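PDB 3TEF: Iron(III) ABC transporter, periplasmic iron-compound-binding protein from Vibrio cholerae, which probably captures iron(III)-catecholate siderophores in the periplasm and hands them to an inner-membrane ABC transporter for iron uptake. Local coordinates for residues Gly11-Glu16 and Pro101-Ala106; Pro40-Lys45 and Pro62-Leu67; Ser116-Trp121 and Ala136-Val141; Met163-Asn168 and Asp220-Val225; Lys214-Val219 and Gly250-Leu255. One frame throughout, in Å; residues are numbered along the deposited sequence.

Interaction 1 of 5, residues Gly11-Glu16 and Pro101-Ala106; sequences GKTTLE and PTIVFA
Thr13 and Leu15, on the second strand of the N-terminal beta hairpin, pack against Pro101 and Ile103, where the chain enters an outermost strand of the four-stranded parallel sheet. Hairpin strand 11-16 does not extend that sheet: its axis runs 7.2 Å from that of strand 102-104 at 137°, and side chains carry the contact. The tight part centres on Thr13. Its CG2 methyl, anti to the backbone N (chi1 -61° for OG1), meets Pro101 CB at 3.7 Å, the two side chains crossing at about a right angle, while Thr13 CB approaches Ile103 CG1 at 4.0 Å. Leu15 CB lies on the same proline, 3.8 Å from Pro101 CB. Beyond it the packing is slacker, with Leu15 CD2 and Ile103 CD1 4.3 Å apart; Leu15 also touches Leu82 of the sheet, and Ile103 reaches Val127 of helix 113-128. The other side of the hairpin strand is solvent-exposed: Lys12 and Thr14 direct their side chains away from segment 101-106, and Thr14 OG1 bonds instead to Thr5 OG1 on the partner strand 3-8. One polar link ties hairpin to sheet within the buried part. Thr13 OG1 donates to Thr102 O at 2.7 Å, tilted 23° from the carbonyl plane, and the same oxygen takes a second hydrogen bond from Tyr93 OH.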
# COMPACT_ATOMS: atom_id res chain seq x y z
N GLY A 11 4.02 -14.25 -11.67
CA GLY A 11 3.95 -15.65 -12.06
C GLY A 11 3.77 -16.61 -10.91
O GLY A 11 3.14 -16.27 -9.90
N LYS A 12 4.32 -17.81 -11.06
CA LYS A 12 4.19 -18.86 -10.07
C LYS A 12 5.55 -19.21 -9.48
O LYS A 12 6.54 -19.31 -10.21
CB LYS A 12 3.56 -20.11 -10.69
CG LYS A 12 2.12 -19.91 -11.15
CD LYS A 12 1.61 -21.11 -11.93
CE LYS A 12 2.45 -21.34 -13.18
NZ LYS A 12 1.87 -22.41 -14.02
N THR A 13 5.59 -19.39 -8.17
CA THR A 13 6.81 -19.77 -7.48
C THR A 13 6.54 -20.98 -6.60
O THR A 13 5.59 -20.99 -5.81
CB THR A 13 7.31 -18.62 -6.59
OG1 THR A 13 7.60 -17.48 -7.42
CG2 THR A 13 8.55 -19.03 -5.82
N THR A 14 7.39 -21.99 -6.72
CA THR A 14 7.27 -23.17 -5.87
C THR A 14 8.43 -23.23 -4.87
O THR A 14 9.58 -23.02 -5.24
CB THR A 14 7.23 -24.47 -6.71
OG1 THR A 14 6.09 -24.43 -7.58
CG2 THR A 14 7.14 -25.69 -5.81
N LEU A 15 8.10 -23.48 -3.61
CA LEU A 15 9.12 -23.62 -2.58
C LEU A 15 8.60 -24.49 -1.44
O LEU A 15 7.39 -24.63 -1.25
CB LEU A 15 9.54 -22.25 -2.03
CG LEU A 15 8.48 -21.53 -1.19
CD1 LEU A 15 9.14 -20.54 -0.22
CD2 LEU A 15 7.46 -20.85 -2.09
N GLU A 16 9.53 -25.06 -0.70
CA GLU A 16 9.20 -25.79 0.52
C GLU A 16 8.58 -24.87 1.57
O GLU A 16 9.04 -23.74 1.79
CB GLU A 16 10.45 -26.46 1.06
CG GLU A 16 10.28 -27.15 2.39
CD GLU A 16 11.54 -27.88 2.82
OE1 GLU A 16 12.16 -28.54 1.96
OE2 GLU A 16 11.91 -27.79 4.01
N PRO A 101 13.76 -18.82 -4.48
CA PRO A 101 12.35 -18.60 -4.77
C PRO A 101 11.95 -17.21 -4.32
O PRO A 101 12.23 -16.81 -3.17
CB PRO A 101 11.65 -19.68 -3.94
CG PRO A 101 12.67 -20.78 -3.87
CD PRO A 101 13.98 -20.06 -3.73
N THR A 102 11.30 -16.48 -5.21
CA THR A 102 10.92 -15.10 -4.98
C THR A 102 9.42 -14.93 -5.22
O THR A 102 8.86 -15.51 -6.16
CB THR A 102 11.72 -14.15 -5.91
OG1 THR A 102 13.12 -14.30 -5.64
CG2 THR A 102 11.31 -12.71 -5.71
N ILE A 103 8.76 -14.18 -4.36
CA ILE A 103 7.34 -13.92 -4.51
C ILE A 103 7.11 -12.43 -4.47
O ILE A 103 7.73 -11.72 -3.67
CB ILE A 103 6.53 -14.57 -3.38
CG1 ILE A 103 6.56 -16.09 -3.52
CG2 ILE A 103 5.09 -14.05 -3.34
CD1 ILE A 103 6.04 -16.81 -2.26
N VAL A 104 6.21 -11.96 -5.33
CA VAL A 104 5.81 -10.56 -5.29
C VAL A 104 4.58 -10.39 -4.42
O VAL A 104 3.63 -11.16 -4.50
CB VAL A 104 5.57 -9.97 -6.70
CG1 VAL A 104 4.98 -8.56 -6.59
CG2 VAL A 104 6.85 -9.96 -7.49
N PHE A 105 4.62 -9.38 -3.55
CA PHE A 105 3.55 -9.11 -2.59
C PHE A 105 2.99 -7.75 -2.95
O PHE A 105 3.66 -6.72 -2.77
CB PHE A 105 4.15 -9.12 -1.16
CG PHE A 105 3.14 -8.92 -0.05
CD1 PHE A 105 2.49 -10.01 0.52
CD2 PHE A 105 2.88 -7.64 0.45
CE1 PHE A 105 1.57 -9.84 1.55
CE2 PHE A 105 1.94 -7.47 1.48
CZ PHE A 105 1.29 -8.57 2.02
N ALA A 106 1.78 -7.73 -3.51
CA ALA A 106 1.29 -6.48 -4.08
C ALA A 106 -0.21 -6.51 -4.31
O ALA A 106 -0.81 -7.58 -4.49
CB ALA A 106 2.02 -6.20 -5.43

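Interaction 2 of 5, residues Pro40-Lys45 and Pro62-Leu67; sequences PVAVSK and PSAGSL
Lys45 lays its aliphatic chain over Ser63, with Lys45 CG 3.4 Å from Ser63 OG and Lys45 CE 3.8 Å from Ser63 CA. A bend at chi2 (-74°) folds the chain back along the segment 62-67, and the ammonium beyond it is held by the carbonyl oxygens of Tyr61 and Tyr56. Ser63 OG is itself engaged in an ST turn, accepting from Gly65 N. Beneath this cover the two backbones are joined by a single bridge, Val43 with Ser63, that lines the irregular loop 62-67 up against strand 42-43, an outermost strand of the parallel sheet. Val43 N donates to Pro62 O at 3.1 Å, nearly along the C=O axis, whereas Ala64 N reaches Val43 O at 2.8 Å from well above the carbonyl plane (62° out of it). Lys45 N to Gly65 O, 2.9 Å, adds a third backbone bond, and a water links the next pair by donating to Lys45 O and accepting from Leu67 N. Apolar contact is slight: Ala42 CB stands 4.4 Å from Ala64 CB. Ser44 CB rests against the carbonyls of Gly65 and Ser66, and its hydroxyl bonds to Gly26 N, just beyond the neighbouring strand 22-25. The loop's path is thus set chiefly by main-chain hydrogen bonds, and the lysine ammonium, bonded to carbonyls of the chain before Pro62, adds a side-chain tie.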
# COMPACT_ATOMS: atom_id res chain seq x y z
N PRO A 40 12.55 -11.70 9.36
CA PRO A 40 13.44 -11.84 8.19
C PRO A 40 14.90 -11.75 8.59
O PRO A 40 15.21 -11.27 9.70
CB PRO A 40 13.08 -10.62 7.34
CG PRO A 40 12.66 -9.59 8.36
CD PRO A 40 11.91 -10.38 9.42
N VAL A 41 15.78 -12.20 7.71
CA VAL A 41 17.22 -12.13 7.94
C VAL A 41 17.88 -10.91 7.31
O VAL A 41 19.00 -10.55 7.68
CB VAL A 41 17.95 -13.41 7.47
CG1 VAL A 41 17.43 -14.63 8.22
CG2 VAL A 41 17.81 -13.59 5.96
N ALA A 42 17.19 -10.27 6.37
CA ALA A 42 17.69 -9.07 5.70
C ALA A 42 16.50 -8.31 5.11
O ALA A 42 15.48 -8.92 4.75
CB ALA A 42 18.68 -9.44 4.62
N VAL A 43 16.62 -6.99 5.06
CA VAL A 43 15.51 -6.14 4.65
C VAL A 43 15.98 -4.94 3.85
O VAL A 43 17.11 -4.48 4.02
CB VAL A 43 14.70 -5.62 5.86
CG1 VAL A 43 14.12 -6.78 6.64
CG2 VAL A 43 15.59 -4.74 6.76
N SER A 44 15.12 -4.43 2.98
CA SER A 44 15.42 -3.17 2.34
C SER A 44 15.47 -2.08 3.41
O SER A 44 14.94 -2.25 4.52
CB SER A 44 14.40 -2.83 1.25
OG SER A 44 13.09 -2.97 1.74
N LYS A 45 16.12 -0.98 3.07
CA LYS A 45 16.26 0.15 3.95
C LYS A 45 15.66 1.35 3.24
O LYS A 45 15.87 1.54 2.03
CB LYS A 45 17.73 0.40 4.25
CG LYS A 45 18.45 -0.82 4.83
CD LYS A 45 18.07 -1.08 6.29
CE LYS A 45 18.73 -2.36 6.78
NZ LYS A 45 18.65 -2.47 8.29
N PRO A 62 20.82 -6.86 7.93
CA PRO A 62 21.62 -6.41 6.79
C PRO A 62 20.72 -5.85 5.69
O PRO A 62 19.60 -6.32 5.53
CB PRO A 62 22.30 -7.69 6.30
CG PRO A 62 22.37 -8.56 7.51
CD PRO A 62 21.10 -8.26 8.29
N SER A 63 21.22 -4.86 4.96
CA SER A 63 20.44 -4.20 3.93
C SER A 63 20.34 -5.07 2.69
O SER A 63 21.35 -5.52 2.15
CB SER A 63 21.08 -2.88 3.51
OG SER A 63 20.35 -2.31 2.44
N ALA A 64 19.11 -5.29 2.24
CA ALA A 64 18.88 -6.02 1.00
C ALA A 64 18.70 -5.05 -0.16
O ALA A 64 18.31 -5.46 -1.27
CB ALA A 64 17.67 -6.92 1.15
N GLY A 65 18.98 -3.77 0.09
CA GLY A 65 18.87 -2.74 -0.92
C GLY A 65 17.82 -1.70 -0.59
O GLY A 65 17.43 -1.57 0.57
N SER A 66 17.37 -0.96 -1.60
CA SER A 66 16.34 0.05 -1.42
C SER A 66 14.99 -0.55 -1.79
O SER A 66 14.92 -1.74 -2.07
CB SER A 66 16.62 1.26 -2.30
OG SER A 66 16.42 0.95 -3.67
N LEU A 67 13.94 0.26 -1.76
CA LEU A 67 12.62 -0.22 -2.16
C LEU A 67 12.60 -0.61 -3.62
O LEU A 67 11.81 -1.46 -4.02
CB LEU A 67 11.54 0.85 -1.93
CG LEU A 67 11.33 1.36 -0.50
CD1 LEU A 67 10.11 2.28 -0.47
CD2 LEU A 67 11.17 0.22 0.50
O HOH W 1 14.63 2.60 -0.15

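Interaction 3 of 5, residues Ser116-Trp121 and Ala136-Val141; sequences STQQQW and AKIEQV
Trp121 and Ile138 bury the most surface where two consecutive helices, 113-128 and 131-154, pack as an antiparallel helical hairpin; helix 131-154 is probably the long backbone helix that links the two lobes in this family of binding proteins. The short segments run at 161° with axes 10.8 Å apart, a wide spacing spanned by the indole. A chi1 of -59° and a chi2 near zero (-4°) together bring the six-membered ring of Trp121 to helix 131-154. There Trp121 CE3 meets Ile138 CG1 at 3.8 Å as the two side chains slide past each other in opposite directions. Lys137 CG touches Trp121 CZ3 at 4.0 Å before the lysine turns aside to a salt bridge with Glu271, and Val141 CG2 sits at the ring edge. Thr117 CG2 lies over one indole face, toward its rim, while Trp121 NE1 is anchored on Ser265 O. Gln118, the third main contributor, crosses Ile138 at about a right angle. No hydrogen bond joins the segments, and Gln118 OE1 is taken up by Arg122. Ile138 spreads both branches over this glutamine: its CG2 is 4.0 Å from Gln118 OE1, and its CD1 3.9 Å from Gln118 O.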
# COMPACT_ATOMS: atom_id res chain seq x y z
N SER A 116 -7.46 -8.41 -3.80
CA SER A 116 -6.09 -8.82 -4.09
C SER A 116 -5.23 -8.91 -2.84
O SER A 116 -4.41 -9.82 -2.72
CB SER A 116 -5.43 -7.95 -5.18
OG SER A 116 -5.28 -6.61 -4.75
N THR A 117 -5.43 -8.00 -1.90
CA THR A 117 -4.67 -8.01 -0.65
C THR A 117 -4.96 -9.29 0.17
O THR A 117 -4.05 -9.89 0.72
CB THR A 117 -4.95 -6.74 0.17
OG1 THR A 117 -4.42 -5.60 -0.53
CG2 THR A 117 -4.32 -6.83 1.57
N GLN A 118 -6.22 -9.70 0.22
CA GLN A 118 -6.58 -10.98 0.84
C GLN A 118 -5.76 -12.13 0.29
O GLN A 118 -5.29 -12.99 1.05
CB GLN A 118 -8.04 -11.31 0.58
CG GLN A 118 -9.00 -10.48 1.38
CD GLN A 118 -10.43 -10.80 0.99
OE1 GLN A 118 -10.87 -11.95 1.06
NE2 GLN A 118 -11.16 -9.79 0.53
N GLN A 119 -5.62 -12.19 -1.03
CA GLN A 119 -4.82 -13.24 -1.63
C GLN A 119 -3.36 -13.13 -1.23
O GLN A 119 -2.70 -14.14 -1.06
CB GLN A 119 -4.96 -13.27 -3.16
CG GLN A 119 -4.35 -14.50 -3.79
CD GLN A 119 -4.89 -15.78 -3.17
OE1 GLN A 119 -6.10 -15.99 -3.10
NE2 GLN A 119 -3.99 -16.64 -2.69
N GLN A 120 -2.85 -11.90 -1.08
CA GLN A 120 -1.45 -11.75 -0.70
C GLN A 120 -1.25 -12.31 0.71
O GLN A 120 -0.24 -12.98 0.98
CB GLN A 120 -0.97 -10.28 -0.74
CG GLN A 120 -1.27 -9.52 -2.04
CD GLN A 120 -0.88 -10.31 -3.29
OE1 GLN A 120 -1.74 -10.78 -4.04
NE2 GLN A 120 0.41 -10.45 -3.52
N TRP A 121 -2.18 -12.01 1.62
CA TRP A 121 -2.06 -12.56 2.97
C TRP A 121 -2.23 -14.08 2.94
O TRP A 121 -1.51 -14.80 3.62
CB TRP A 121 -3.06 -11.92 3.94
CG TRP A 121 -2.95 -10.42 4.10
CD1 TRP A 121 -2.01 -9.58 3.53
CD2 TRP A 121 -3.82 -9.58 4.86
NE1 TRP A 121 -2.26 -8.28 3.90
CE2 TRP A 121 -3.37 -8.25 4.72
CE3 TRP A 121 -4.95 -9.83 5.66
CZ2 TRP A 121 -4.00 -7.18 5.34
CZ3 TRP A 121 -5.58 -8.76 6.28
CH2 TRP A 121 -5.11 -7.45 6.12
N ALA A 136 -8.35 -15.62 10.34
CA ALA A 136 -8.91 -14.85 11.44
C ALA A 136 -8.77 -13.36 11.16
O ALA A 136 -9.71 -12.58 11.35
CB ALA A 136 -8.25 -15.21 12.78
N LYS A 137 -7.58 -12.96 10.69
CA LYS A 137 -7.30 -11.57 10.38
C LYS A 137 -8.17 -11.09 9.24
O LYS A 137 -8.74 -10.00 9.29
CB LYS A 137 -5.83 -11.38 10.00
CG LYS A 137 -5.40 -9.96 10.07
CD LYS A 137 -5.36 -9.56 11.53
CE LYS A 137 -5.33 -8.09 11.70
NZ LYS A 137 -5.37 -7.74 13.14
N ILE A 138 -8.28 -11.91 8.19
CA ILE A 138 -9.13 -11.57 7.07
C ILE A 138 -10.58 -11.35 7.49
O ILE A 138 -11.20 -10.36 7.10
CB ILE A 138 -9.04 -12.61 5.93
CG1 ILE A 138 -7.64 -12.53 5.30
CG2 ILE A 138 -10.14 -12.37 4.92
CD1 ILE A 138 -7.37 -13.61 4.25
N GLU A 139 -11.12 -12.26 8.30
CA GLU A 139 -12.51 -12.12 8.74
C GLU A 139 -12.71 -10.80 9.46
O GLU A 139 -13.73 -10.11 9.25
CB GLU A 139 -12.91 -13.29 9.65
CG GLU A 139 -14.28 -13.12 10.29
CD GLU A 139 -14.86 -14.43 10.80
OE1 GLU A 139 -14.10 -15.41 10.94
OE2 GLU A 139 -16.09 -14.49 11.06
N GLN A 140 -11.75 -10.43 10.30
CA GLN A 140 -11.81 -9.20 11.08
C GLN A 140 -11.84 -7.97 10.17
O GLN A 140 -12.71 -7.11 10.29
CB GLN A 140 -10.61 -9.12 12.03
CG GLN A 140 -10.53 -7.81 12.81
CD GLN A 140 -9.31 -7.72 13.72
OE1 GLN A 140 -8.39 -8.55 13.65
NE2 GLN A 140 -9.29 -6.70 14.57
N VAL A 141 -10.88 -7.91 9.25
CA VAL A 141 -10.73 -6.74 8.40
C VAL A 141 -11.85 -6.64 7.36
O VAL A 141 -12.34 -5.54 7.06
CB VAL A 141 -9.35 -6.75 7.71
CG1 VAL A 141 -9.26 -5.63 6.68
CG2 VAL A 141 -8.24 -6.64 8.76

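Interaction 4 of 5, residues Met163-Asn168 and Asp220-Val225; sequences MSSGGN and DRDKVV
Asp222 OD2 is held by two partners at the mouth of a type I' beta hairpin turn, Ser165 to Asn168, which joins strands 158-165 and 168-172. Gly166 N donates to it at 3.1 Å, using the oxygen's syn lone pair, and makes a second, weak bond to Asp222 OD1. A water donates to Asp222 OD2 as well, and also contacts Ser164 OG and accepts from Gly167 N, tying the carboxylate to both turn glycines. Gly166 and Gly167 have the positive phi angles that this turn requires. Alongside, the parallel pairing of strands 158-165 and 215-220 ends with the bridge of Ser164 to Asp220, and Arg221 N donates to Ser164 O at 3.0 Å before the short helix 222-225. Arg221 reaches obliquely past the strand end, over Ser165, with CG anti to the backbone N (chi1 179°) and the chain extended from there to NE. Its aliphatic part touches Ser165 CB, 3.9 Å from Arg221 CD, and, on an adjacent side, the Met163 methyl, CE 3.8 Å from Arg221 CB. The Arg221 guanidinium has Val225 CG2 over the centre of one face, and Arg221 NE bonds to Tyr261 OH. At the group's edge, Arg221 NH1 donates to Ser165 OG at 3.0 Å, the hydroxyl oxygen 22° out of plane.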
# COMPACT_ATOMS: atom_id res chain seq x y z
N MET A 163 -3.11 13.41 -4.84
CA MET A 163 -1.78 13.27 -4.27
C MET A 163 -1.02 14.56 -4.50
O MET A 163 -1.18 15.19 -5.54
CB MET A 163 -1.04 12.11 -4.91
CG MET A 163 0.37 11.94 -4.37
SD MET A 163 1.08 10.38 -4.88
CE MET A 163 1.19 9.57 -3.30
N SER A 164 -0.22 14.97 -3.53
CA SER A 164 0.62 16.16 -3.65
C SER A 164 2.08 15.76 -3.51
O SER A 164 2.45 15.06 -2.57
CB SER A 164 0.24 17.21 -2.61
OG SER A 164 1.15 18.30 -2.60
N SER A 165 2.90 16.20 -4.46
CA SER A 165 4.30 15.83 -4.46
C SER A 165 5.10 16.91 -5.17
O SER A 165 4.89 17.17 -6.35
CB SER A 165 4.50 14.49 -5.18
OG SER A 165 5.87 14.13 -5.22
N GLY A 166 6.02 17.54 -4.45
CA GLY A 166 6.88 18.55 -5.03
C GLY A 166 6.13 19.68 -5.70
O GLY A 166 6.61 20.27 -6.68
N GLY A 167 4.94 19.98 -5.19
CA GLY A 167 4.10 21.00 -5.79
C GLY A 167 3.15 20.50 -6.86
O GLY A 167 2.31 21.26 -7.33
N ASN A 168 3.31 19.24 -7.28
CA ASN A 168 2.43 18.64 -8.28
C ASN A 168 1.22 18.02 -7.63
O ASN A 168 1.36 17.23 -6.71
CB ASN A 168 3.16 17.54 -9.05
CG ASN A 168 4.36 18.03 -9.80
OD1 ASN A 168 5.46 17.49 -9.65
ND2 ASN A 168 4.17 19.06 -10.62
N ASP A 220 -0.14 13.12 1.02
CA ASP A 220 1.02 14.01 1.05
C ASP A 220 2.28 13.20 0.82
O ASP A 220 2.92 12.74 1.77
CB ASP A 220 1.09 14.74 2.39
CG ASP A 220 2.23 15.75 2.46
OD1 ASP A 220 2.88 16.00 1.42
OD2 ASP A 220 2.46 16.31 3.55
N ARG A 221 2.64 13.00 -0.44
CA ARG A 221 3.76 12.12 -0.74
C ARG A 221 5.06 12.62 -0.11
O ARG A 221 5.91 11.82 0.27
CB ARG A 221 3.92 11.98 -2.25
CG ARG A 221 5.08 11.09 -2.64
CD ARG A 221 5.04 10.80 -4.13
NE ARG A 221 6.16 9.95 -4.52
CZ ARG A 221 7.37 10.42 -4.80
NH1 ARG A 221 7.60 11.73 -4.75
NH2 ARG A 221 8.34 9.58 -5.15
N ASP A 222 5.19 13.93 0.02
CA ASP A 222 6.43 14.49 0.53
C ASP A 222 6.70 14.08 1.98
O ASP A 222 7.85 14.02 2.40
CB ASP A 222 6.45 16.01 0.37
CG ASP A 222 6.51 16.44 -1.08
OD1 ASP A 222 7.03 15.65 -1.91
OD2 ASP A 222 6.04 17.55 -1.40
N LYS A 223 5.64 13.76 2.72
CA LYS A 223 5.80 13.35 4.12
C LYS A 223 6.84 12.23 4.30
O LYS A 223 7.60 12.24 5.26
CB LYS A 223 4.46 12.91 4.73
CG LYS A 223 3.59 14.05 5.31
CD LYS A 223 2.32 13.48 5.96
CE LYS A 223 1.13 14.46 5.89
NZ LYS A 223 -0.20 13.76 5.76
N VAL A 224 6.86 11.28 3.37
CA VAL A 224 7.76 10.13 3.49
C VAL A 224 9.00 10.23 2.60
O VAL A 224 9.87 9.37 2.67
CB VAL A 224 7.03 8.80 3.16
CG1 VAL A 224 5.94 8.52 4.18
CG2 VAL A 224 6.47 8.84 1.74
N VAL A 225 9.07 11.28 1.78
CA VAL A 225 10.20 11.45 0.87
C VAL A 225 11.11 12.64 1.25
O VAL A 225 12.33 12.55 1.13
CB VAL A 225 9.74 11.60 -0.59
CG1 VAL A 225 10.94 11.76 -1.52
CG2 VAL A 225 8.89 10.40 -1.01
O HOH W 2 3.62 19.20 -2.85

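Interaction 5 of 5, residues Lys214-Val219 and Gly250-Leu255; sequences KTLLVV and GHIAYL
Neighbouring parallel strands of the C-terminal lobe's mixed sheet meet here, 215-219 beside 252-254, with axes 4.7 Å apart and 19° between their directions. Four hydrogen bonds form the ladder: Leu216 N to His251 O (3.0 Å), Ala253 N to Leu216 O (2.8 Å), Val218 N to Ala253 O (2.8 Å) and Leu255 N to Val218 O (2.9 Å). The register pairs Leu216, Leu217 and Val218 with Ile252, Ala253 and Tyr254. The connection between the two strands, rather more than half helical, makes a beta-alpha-beta crossover, and its last helix, 245-248, closes in a Schellman motif at Gly250 just before strand 252-254. On one face, Val218 and Tyr254 lie side by side and point the same way, Val218 CB 3.8 Å from Tyr254 CD1, and Tyr254 OH hydrogen-bonds to Glu237 OE2. Val218 CG2 crosses toward Ile252 CG2 on that face. Leu217 and Ala253 occupy the other, their CD2 and CB 3.8 Å apart. Leu255, its CG anti to the carbonyl carbon (chi1 -59°), brings CD1 against both Leu217 CB and Val219 CG2, the latter at 3.9 Å. A water donates to both Val218 O and Leu255 O.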
# COMPACT_ATOMS: atom_id res chain seq x y z
N LYS A 214 -17.39 16.12 -3.02
CA LYS A 214 -18.06 16.10 -1.72
C LYS A 214 -17.10 15.63 -0.63
O LYS A 214 -17.18 16.06 0.52
CB LYS A 214 -19.28 15.17 -1.77
CG LYS A 214 -20.63 15.89 -1.73
CD LYS A 214 -21.12 16.25 -3.13
CE LYS A 214 -20.32 17.40 -3.74
NZ LYS A 214 -20.62 17.58 -5.19
N THR A 215 -16.19 14.75 -1.02
CA THR A 215 -15.16 14.26 -0.12
C THR A 215 -13.82 14.37 -0.82
O THR A 215 -13.70 14.03 -2.01
CB THR A 215 -15.39 12.80 0.27
OG1 THR A 215 -16.59 12.70 1.04
CG2 THR A 215 -14.22 12.25 1.08
N LEU A 216 -12.82 14.85 -0.09
CA LEU A 216 -11.49 15.05 -0.67
C LEU A 216 -10.46 14.27 0.15
O LEU A 216 -10.26 14.55 1.33
CB LEU A 216 -11.18 16.54 -0.71
CG LEU A 216 -9.92 17.07 -1.39
CD1 LEU A 216 -9.79 16.56 -2.83
CD2 LEU A 216 -9.92 18.59 -1.36
N LEU A 217 -9.83 13.29 -0.48
CA LEU A 217 -8.83 12.46 0.19
C LEU A 217 -7.45 12.86 -0.32
O LEU A 217 -7.18 12.78 -1.52
CB LEU A 217 -9.08 10.99 -0.11
CG LEU A 217 -10.52 10.55 0.14
CD1 LEU A 217 -10.80 9.14 -0.36
CD2 LEU A 217 -10.83 10.67 1.62
N VAL A 218 -6.58 13.27 0.59
CA VAL A 218 -5.31 13.85 0.19
C VAL A 218 -4.16 12.98 0.66
O VAL A 218 -4.11 12.59 1.83
CB VAL A 218 -5.16 15.26 0.81
CG1 VAL A 218 -3.80 15.85 0.46
CG2 VAL A 218 -6.30 16.16 0.34
N VAL A 219 -3.24 12.70 -0.25
CA VAL A 219 -2.02 11.94 0.05
C VAL A 219 -0.80 12.85 -0.10
O VAL A 219 -0.48 13.31 -1.19
CB VAL A 219 -1.88 10.72 -0.92
CG1 VAL A 219 -0.60 9.94 -0.63
CG2 VAL A 219 -3.11 9.80 -0.84
N GLY A 250 -16.41 19.53 6.21
CA GLY A 250 -15.35 18.98 7.04
C GLY A 250 -14.97 17.59 6.58
O GLY A 250 -14.63 16.73 7.39
N HIS A 251 -15.02 17.37 5.26
CA HIS A 251 -14.70 16.06 4.71
C HIS A 251 -13.45 16.08 3.84
O HIS A 251 -13.41 15.41 2.80
CB HIS A 251 -15.89 15.49 3.92
CG HIS A 251 -17.04 15.06 4.78
ND1 HIS A 251 -18.32 14.89 4.29
CD2 HIS A 251 -17.11 14.76 6.10
CE1 HIS A 251 -19.12 14.52 5.26
NE2 HIS A 251 -18.41 14.42 6.38
N ILE A 252 -12.45 16.85 4.24
CA ILE A 252 -11.10 16.70 3.69
C ILE A 252 -10.33 15.79 4.63
O ILE A 252 -10.18 16.11 5.82
CB ILE A 252 -10.34 18.03 3.57
CG1 ILE A 252 -11.08 19.01 2.67
CG2 ILE A 252 -8.92 17.78 3.03
CD1 ILE A 252 -10.35 20.34 2.51
N ALA A 253 -9.86 14.66 4.11
CA ALA A 253 -9.12 13.70 4.92
C ALA A 253 -7.68 13.60 4.43
O ALA A 253 -7.44 13.43 3.23
CB ALA A 253 -9.78 12.34 4.85
N TYR A 254 -6.73 13.71 5.35
CA TYR A 254 -5.30 13.55 5.02
C TYR A 254 -4.85 12.13 5.32
O TYR A 254 -4.53 11.79 6.46
CB TYR A 254 -4.45 14.61 5.73
CG TYR A 254 -4.83 16.01 5.30
CD1 TYR A 254 -4.23 16.61 4.21
CD2 TYR A 254 -5.84 16.71 5.96
CE1 TYR A 254 -4.60 17.86 3.78
CE2 TYR A 254 -6.21 17.98 5.55
CZ TYR A 254 -5.59 18.55 4.46
OH TYR A 254 -5.94 19.80 4.02
N LEU A 255 -4.84 11.30 4.28
CA LEU A 255 -4.60 9.87 4.42
C LEU A 255 -3.19 9.57 4.91
O LEU A 255 -2.24 10.26 4.54
CB LEU A 255 -4.85 9.16 3.09
CG LEU A 255 -6.23 9.29 2.43
CD1 LEU A 255 -6.25 8.49 1.15
CD2 LEU A 255 -7.33 8.81 3.35
O HOH W 3 -1.73 12.58 3.46

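How the interactions relate
The five contacts fall on the two lobes of the binding protein and the helices beside them. Interactions 1 and 2 reach the same parallel sheet from its outermost strands, 102-104 and 42-43, with centres 18 Å apart. Interaction 3 adjoins interaction 1 directly: Phe105 CZ packs 3.8 Å from Trp121 CD1. In the other lobe, interactions 4 and 5 share strand 215-220 and touch through Ser164 N and Val219 O, 2.9 Å apart and probably hydrogen-bonded. Interactions 2 and 4, on different lobes, approach to about 8 Å between nearest atoms, although their centres are 24 Å apart. Siderophore-binding relatives hold their ligand in the cleft between the lobes.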